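Long-range contacts in L-amino acid deaminase (Proteus vulgaris, PDB 5I39), which probably catalyses the FAD-dependent oxidative deamination of L-amino acids as a membrane-bound flavoenzyme: residues A[84-89]-A[176-181]; A[136-141]-A[149-154]. One frame throughout, in Å; residues are numbered along the deposited sequence.

Contact 1 of 2, residues A[84-89]-A[176-181]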
loop_
_atom_site.group_PDB
_atom_site.type_symbol
_atom_site.label_atom_id
_atom_site.label_comp_id
_atom_site.label_asym_id
_atom_site.label_seq_id
_atom_site.Cartn_x
_atom_site.Cartn_y
_atom_site.Cartn_z
ATOM N N ILE A 84 8.596 -1.792 2.649
ATOM C CA ILE A 84 10.026 -1.495 2.679
ATOM C C ILE A 84 10.281 -0.016 2.902
ATOM O O ILE A 84 9.481 0.833 2.499
ATOM C CB ILE A 84 10.760 -1.987 1.396
ATOM C CG1 ILE A 84 10.423 -1.138 0.156
ATOM C CG2 ILE A 84 10.458 -3.460 1.155
ATOM C CD1 ILE A 84 11.242 -1.485 -1.074
ATOM N N SER A 85 11.411 0.275 3.543
ATOM C CA SER A 85 11.956 1.632 3.595
ATOM C C SER A 85 13.176 1.818 2.691
ATOM O O SER A 85 13.683 2.934 2.594
ATOM C CB SER A 85 12.337 1.997 5.027
ATOM O OG SER A 85 13.388 1.173 5.498
ATOM N N TYR A 86 13.616 0.754 2.012
ATOM C CA TYR A 86 14.863 0.770 1.233
ATOM C C TYR A 86 14.876 1.893 0.198
ATOM O O TYR A 86 13.942 2.009 -0.592
ATOM C CB TYR A 86 15.064 -0.575 0.523
ATOM C CG TYR A 86 16.499 -0.911 0.172
ATOM C CD1 TYR A 86 17.455 -1.053 1.169
ATOM C CD2 TYR A 86 16.886 -1.167 -1.147
ATOM C CE1 TYR A 86 18.765 -1.390 0.866
ATOM C CE2 TYR A 86 18.194 -1.508 -1.457
ATOM C CZ TYR A 86 19.126 -1.613 -0.449
ATOM O OH TYR A 86 20.411 -1.962 -0.742
ATOM N N LYS A 87 15.942 2.700 0.238
ATOM C CA LYS A 87 16.163 3.844 -0.663
ATOM C C LYS A 87 15.149 4.988 -0.526
ATOM O O LYS A 87 15.160 5.916 -1.331
ATOM C CB LYS A 87 16.251 3.400 -2.136
ATOM C CG LYS A 87 17.482 2.589 -2.490
ATOM C CD LYS A 87 17.521 2.339 -3.990
ATOM C CE LYS A 87 18.850 1.771 -4.448
ATOM N NZ LYS A 87 18.897 1.573 -5.921
HETATM N N MSE A 88 14.289 4.963 0.490
HETATM C CA MSE A 88 13.296 6.035 0.605
HETATM C C MSE A 88 14.001 7.330 0.943
HETATM O O MSE A 88 14.895 7.347 1.792
HETATM C CB MSE A 88 12.225 5.767 1.655
HETATM C CG MSE A 88 11.293 4.612 1.283
HETATM SE SE MSE A 88 10.215 4.974 -0.314
HETATM C CE MSE A 88 10.615 3.284 -1.239
ATOM N N PRO A 89 13.613 8.427 0.295
ATOM C CA PRO A 89 14.187 9.723 0.639
ATOM C C PRO A 89 13.694 10.196 2.001
ATOM O O PRO A 89 12.759 9.617 2.567
ATOM C CB PRO A 89 13.677 10.634 -0.478
ATOM C CG PRO A 89 12.371 10.047 -0.855
ATOM C CD PRO A 89 12.581 8.563 -0.751
ATOM N N GLY A 176 22.129 -5.420 -0.313
ATOM C CA GLY A 176 21.493 -4.685 0.769
ATOM C C GLY A 176 20.378 -5.523 1.360
ATOM O O GLY A 176 19.494 -5.979 0.640
ATOM N N PHE A 177 20.425 -5.713 2.675
ATOM C CA PHE A 177 19.489 -6.571 3.398
ATOM C C PHE A 177 18.645 -5.725 4.332
ATOM O O PHE A 177 19.144 -5.225 5.341
ATOM C CB PHE A 177 20.276 -7.619 4.193
ATOM C CG PHE A 177 19.431 -8.641 4.933
ATOM C CD1 PHE A 177 18.238 -9.154 4.412
ATOM C CD2 PHE A 177 19.886 -9.151 6.144
ATOM C CE1 PHE A 177 17.517 -10.125 5.102
ATOM C CE2 PHE A 177 19.170 -10.116 6.832
ATOM C CZ PHE A 177 17.984 -10.605 6.314
ATOM N N GLU A 178 17.376 -5.539 3.984
ATOM C CA GLU A 178 16.426 -4.899 4.884
ATOM C C GLU A 178 15.842 -6.039 5.695
ATOM O O GLU A 178 14.872 -6.686 5.280
ATOM C CB GLU A 178 15.362 -4.131 4.104
ATOM C CG GLU A 178 14.340 -3.435 4.988
ATOM C CD GLU A 178 13.461 -2.442 4.258
ATOM O OE1 GLU A 178 13.861 -1.917 3.201
ATOM O OE2 GLU A 178 12.358 -2.152 4.782
ATOM N N GLU A 179 16.472 -6.322 6.833
ATOM C CA GLU A 179 16.178 -7.550 7.575
ATOM C C GLU A 179 14.731 -7.619 8.050
ATOM O O GLU A 179 14.155 -8.698 8.133
ATOM C CB GLU A 179 17.138 -7.732 8.757
ATOM C CG GLU A 179 16.896 -9.049 9.500
ATOM C CD GLU A 179 18.053 -9.521 10.360
ATOM O OE1 GLU A 179 18.903 -8.705 10.747
ATOM O OE2 GLU A 179 18.101 -10.731 10.676
ATOM N N ASP A 180 14.159 -6.462 8.361
ATOM C CA ASP A 180 12.789 -6.391 8.860
ATOM C C ASP A 180 11.773 -5.964 7.803
ATOM O O ASP A 180 10.699 -5.479 8.147
ATOM C CB ASP A 180 12.723 -5.463 10.073
ATOM C CG ASP A 180 12.936 -4.015 9.715
ATOM O OD1 ASP A 180 13.593 -3.728 8.681
ATOM O OD2 ASP A 180 12.435 -3.161 10.468
ATOM N N SER A 181 12.082 -6.147 6.519
ATOM C CA SER A 181 11.096 -5.837 5.487
ATOM C C SER A 181 9.829 -6.645 5.739
ATOM O O SER A 181 9.887 -7.789 6.206
ATOM C CB SER A 181 11.618 -6.158 4.092
ATOM O OG SER A 181 11.729 -7.558 3.902
HETATM O O HOH W 1 15.622 -0.075 4.387
#
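Glu178 lays its carboxylate along the backbone from Ile84 to Tyr86, with both oxygens facing main chain. OE2 accepts a hydrogen bond from the backbone N of Ser85 (2.9 Å, 163° at the hydrogen), using its syn lone pair, and it also lies 3.2 Å from the CA of Ile84. OE1 sits beside Tyr86, 3.2 Å from its CB. Glutamate suits the place because it is long enough to span the gap: its CG is anti to the backbone N (chi1 -180°) and the chain stays extended beyond it. The same OE2 forms a salt bridge to Lys100 of helix 90-103, which probably favours the charged form of this buried acid. A water lies between Ser85 and Glu178, 2.8 Å from Ser85 OG, and donates a weak bond to Glu178 OE1.

Here a loop leaves the antiparallel strand pair 82-83 and 182-183 and folds through a type II beta turn, Ser85 to Met88, while strand 175-178 runs into a type I turn, Glu178 to Ser181. Near that strand pair, Ile84 CG2 meets Ser181 CB at 4.2 Å, the nearest atoms of the isoleucine side chain and the bound FAD being about 7 Å apart. The tyrosine and glutamate side chains run alongside each other in opposite senses, and Tyr86 OH comes within 3.3 Å of the CA of Gly176, an approach made possible by the missing side chain there.

Contact 2 of 2, residues A[136-141]-A[149-154]; sequences KWIDER and IPFKTR
This is a largely apolar packing of a helix on a loop and the start of a strand, near the protein surface, where helix 128-143 packs back against the chain that follows it, just where this enters strand 153-156 of the large mixed sheet. Phe151 lies at its middle. Arg141 covers one face of the phenyl ring with its methylene groups in a CH-pi contact, CG standing 3.8 Å from the ring centroid and 17° off the ring normal; the backbone N of Thr153 lies over the opposite face. At the edge of the ring, in its plane, comes Trp137, whose CZ3 is 3.8 Å from Phe151 CZ. The indole and phenyl planes are inclined at 64°, an oblique pairing.

Arginine serves here as a two-part residue. Its aliphatic stem lies on the phenyl face, while bends at chi2 (50°) and chi3 carry the guanidinium away to the carbonyl of Val145, a salt bridge with Asp90 and a cation-pi contact with Phe93. Trp137 is similarly divided: the CZ3 corner of its six-membered ring touches Phe151, and Thr153 CG2 lies at the ring's edge, 4.3 Å from CZ3, while NE1 is bonded to the backbone O of Met88.

Ile138, next along the helix, packs with both its branches. CG2 rests 3.5 Å from the carbonyl O of Thr153 and 4.1 Å from Phe151 CE2, and CD1 reaches the CG2 of Thr153 at 4.1 Å and the CA of Arg154 at 4.2 Å. Beta-branched isoleucine and threonine present methyl groups close to their backbones, as suits so near an approach.

Helix 128-143 and the chain entering strand 153-156 are thus joined by dispersion and ring contacts, and the polar ends of Arg141 and Trp137 are turned away from the Phe151 ring, where they bond to neighbouring parts of the chain.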
loop_
_atom_site.group_PDB
_atom_site.type_symbol
_atom_site.label_atom_id
_atom_site.label_comp_id
_atom_site.label_asym_id
_atom_site.label_seq_id
_atom_site.Cartn_x
_atom_site.Cartn_y
_atom_site.Cartn_z
ATOM N N LYS A 136 25.883 4.734 0.917
ATOM C CA LYS A 136 25.714 6.098 1.420
ATOM C C LYS A 136 24.342 6.276 2.073
ATOM O O LYS A 136 24.230 6.892 3.131
ATOM C CB LYS A 136 25.901 7.138 0.311
ATOM C CG LYS A 136 25.909 8.569 0.835
ATOM C CD LYS A 136 26.015 9.608 -0.264
ATOM C CE LYS A 136 26.016 11.006 0.333
ATOM N NZ LYS A 136 26.095 12.069 -0.704
ATOM N N TRP A 137 23.306 5.750 1.425
ATOM C CA TRP A 137 21.942 5.833 1.940
ATOM C C TRP A 137 21.832 5.200 3.336
ATOM O O TRP A 137 21.269 5.802 4.251
ATOM C CB TRP A 137 20.959 5.195 0.943
ATOM C CG TRP A 137 19.538 5.346 1.359
ATOM C CD1 TRP A 137 18.709 6.394 1.086
ATOM C CD2 TRP A 137 18.785 4.433 2.157
ATOM N NE1 TRP A 137 17.481 6.188 1.664
ATOM C CE2 TRP A 137 17.500 4.991 2.328
ATOM C CE3 TRP A 137 19.064 3.187 2.731
ATOM C CZ2 TRP A 137 16.498 4.350 3.061
ATOM C CZ3 TRP A 137 18.067 2.550 3.462
ATOM C CH2 TRP A 137 16.802 3.137 3.622
ATOM N N ILE A 138 22.404 4.010 3.503
ATOM C CA ILE A 138 22.372 3.328 4.803
ATOM C C ILE A 138 23.193 4.093 5.850
ATOM O O ILE A 138 22.735 4.297 6.974
ATOM C CB ILE A 138 22.862 1.868 4.712
ATOM C CG1 ILE A 138 21.967 1.049 3.765
ATOM C CG2 ILE A 138 22.837 1.216 6.092
ATOM C CD1 ILE A 138 22.507 -0.322 3.411
ATOM N N ASP A 139 24.406 4.498 5.476
ATOM C CA ASP A 139 25.275 5.263 6.377
ATOM C C ASP A 139 24.558 6.518 6.866
ATOM O O ASP A 139 24.442 6.743 8.077
ATOM C CB ASP A 139 26.593 5.639 5.691
ATOM C CG ASP A 139 27.579 6.334 6.635
ATOM O OD1 ASP A 139 27.335 6.381 7.859
ATOM O OD2 ASP A 139 28.608 6.840 6.147
ATOM N N GLU A 140 24.061 7.322 5.933
ATOM C CA GLU A 140 23.381 8.563 6.302
ATOM C C GLU A 140 22.189 8.326 7.227
ATOM O O GLU A 140 22.015 9.044 8.212
ATOM C CB GLU A 140 22.954 9.338 5.051
ATOM C CG GLU A 140 24.118 9.965 4.294
ATOM C CD GLU A 140 24.896 10.971 5.128
ATOM O OE1 GLU A 140 24.271 11.787 5.832
ATOM O OE2 GLU A 140 26.140 10.935 5.093
ATOM N N ARG A 141 21.380 7.310 6.939
ATOM C CA ARG A 141 20.238 7.024 7.806
ATOM C C ARG A 141 20.683 6.544 9.196
ATOM O O ARG A 141 20.128 6.977 10.206
ATOM C CB ARG A 141 19.277 6.028 7.151
ATOM C CG ARG A 141 18.000 5.755 7.943
ATOM C CD ARG A 141 17.262 7.010 8.403
ATOM N NE ARG A 141 16.811 7.853 7.295
ATOM C CZ ARG A 141 16.115 8.983 7.437
ATOM N NH1 ARG A 141 15.761 9.425 8.645
ATOM N NH2 ARG A 141 15.760 9.675 6.359
ATOM N N ILE A 149 12.582 3.544 16.921
ATOM C CA ILE A 149 12.365 2.230 16.308
ATOM C C ILE A 149 13.693 1.833 15.640
ATOM O O ILE A 149 14.173 2.574 14.777
ATOM C CB ILE A 149 11.238 2.271 15.256
ATOM C CG1 ILE A 149 9.895 2.606 15.917
ATOM C CG2 ILE A 149 11.124 0.942 14.514
ATOM C CD1 ILE A 149 8.878 3.181 14.956
ATOM N N PRO A 150 14.302 0.693 16.034
ATOM C CA PRO A 150 15.607 0.351 15.465
ATOM C C PRO A 150 15.604 0.157 13.948
ATOM O O PRO A 150 14.668 -0.427 13.404
ATOM C CB PRO A 150 15.964 -0.952 16.188
ATOM C CG PRO A 150 15.293 -0.821 17.513
ATOM C CD PRO A 150 13.983 -0.168 17.192
ATOM N N PHE A 151 16.650 0.649 13.298
ATOM C CA PHE A 151 16.875 0.507 11.865
ATOM C C PHE A 151 17.600 -0.814 11.652
ATOM O O PHE A 151 18.550 -1.118 12.375
ATOM C CB PHE A 151 17.734 1.697 11.428
ATOM C CG PHE A 151 17.989 1.816 9.943
ATOM C CD1 PHE A 151 16.967 1.683 9.003
ATOM C CD2 PHE A 151 19.261 2.168 9.489
ATOM C CE1 PHE A 151 17.223 1.847 7.648
ATOM C CE2 PHE A 151 19.517 2.338 8.138
ATOM C CZ PHE A 151 18.498 2.180 7.217
ATOM N N LYS A 152 17.148 -1.604 10.675
ATOM C CA LYS A 152 17.642 -2.981 10.488
ATOM C C LYS A 152 18.095 -3.301 9.063
ATOM O O LYS A 152 18.085 -4.457 8.644
ATOM C CB LYS A 152 16.585 -3.983 10.981
ATOM C CG LYS A 152 16.261 -3.805 12.462
ATOM C CD LYS A 152 15.874 -5.088 13.176
ATOM C CE LYS A 152 15.945 -4.921 14.693
ATOM N NZ LYS A 152 17.177 -5.501 15.297
ATOM N N THR A 153 18.562 -2.282 8.352
ATOM C CA THR A 153 19.033 -2.432 6.980
ATOM C C THR A 153 20.549 -2.335 6.946
ATOM O O THR A 153 21.133 -1.423 7.535
ATOM C CB THR A 153 18.401 -1.368 6.090
ATOM O OG1 THR A 153 16.984 -1.517 6.180
ATOM C CG2 THR A 153 18.828 -1.524 4.644
ATOM N N ARG A 154 21.182 -3.269 6.242
ATOM C CA ARG A 154 22.635 -3.363 6.234
ATOM C C ARG A 154 23.115 -4.180 5.048
ATOM O O ARG A 154 22.362 -4.975 4.473
ATOM C CB ARG A 154 23.130 -3.974 7.548
ATOM C CG ARG A 154 22.567 -5.350 7.854
ATOM C CD ARG A 154 22.867 -5.785 9.281
ATOM N NE ARG A 154 22.082 -6.977 9.583
ATOM C CZ ARG A 154 22.402 -8.224 9.236
ATOM N NH1 ARG A 154 23.557 -8.505 8.636
ATOM N NH2 ARG A 154 21.563 -9.214 9.528
#

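Overall arrangement
The two contacts lie side by side, their centres about 8 Å apart, on the same side of the chain's centre. Along the sequence contact 2 is nested within the loop that contact 1 closes: 84-89, helix segment 136-141, 149-154, then 176-181. Strands 153-156 and 175-178 are antiparallel neighbours in the large mixed sheet, joined by a probable hydrogen bond from Phe177 N to Arg154 O (2.7 Å). Loop 84-89 also packs on the helix directly, the O of Ser85 lying 3.2 Å from Trp137 CZ2. Because this loop follows FAD-binding Gln82, the buried contact 1 and the more superficial contact 2 together connect the flavin side of the fold with its surface.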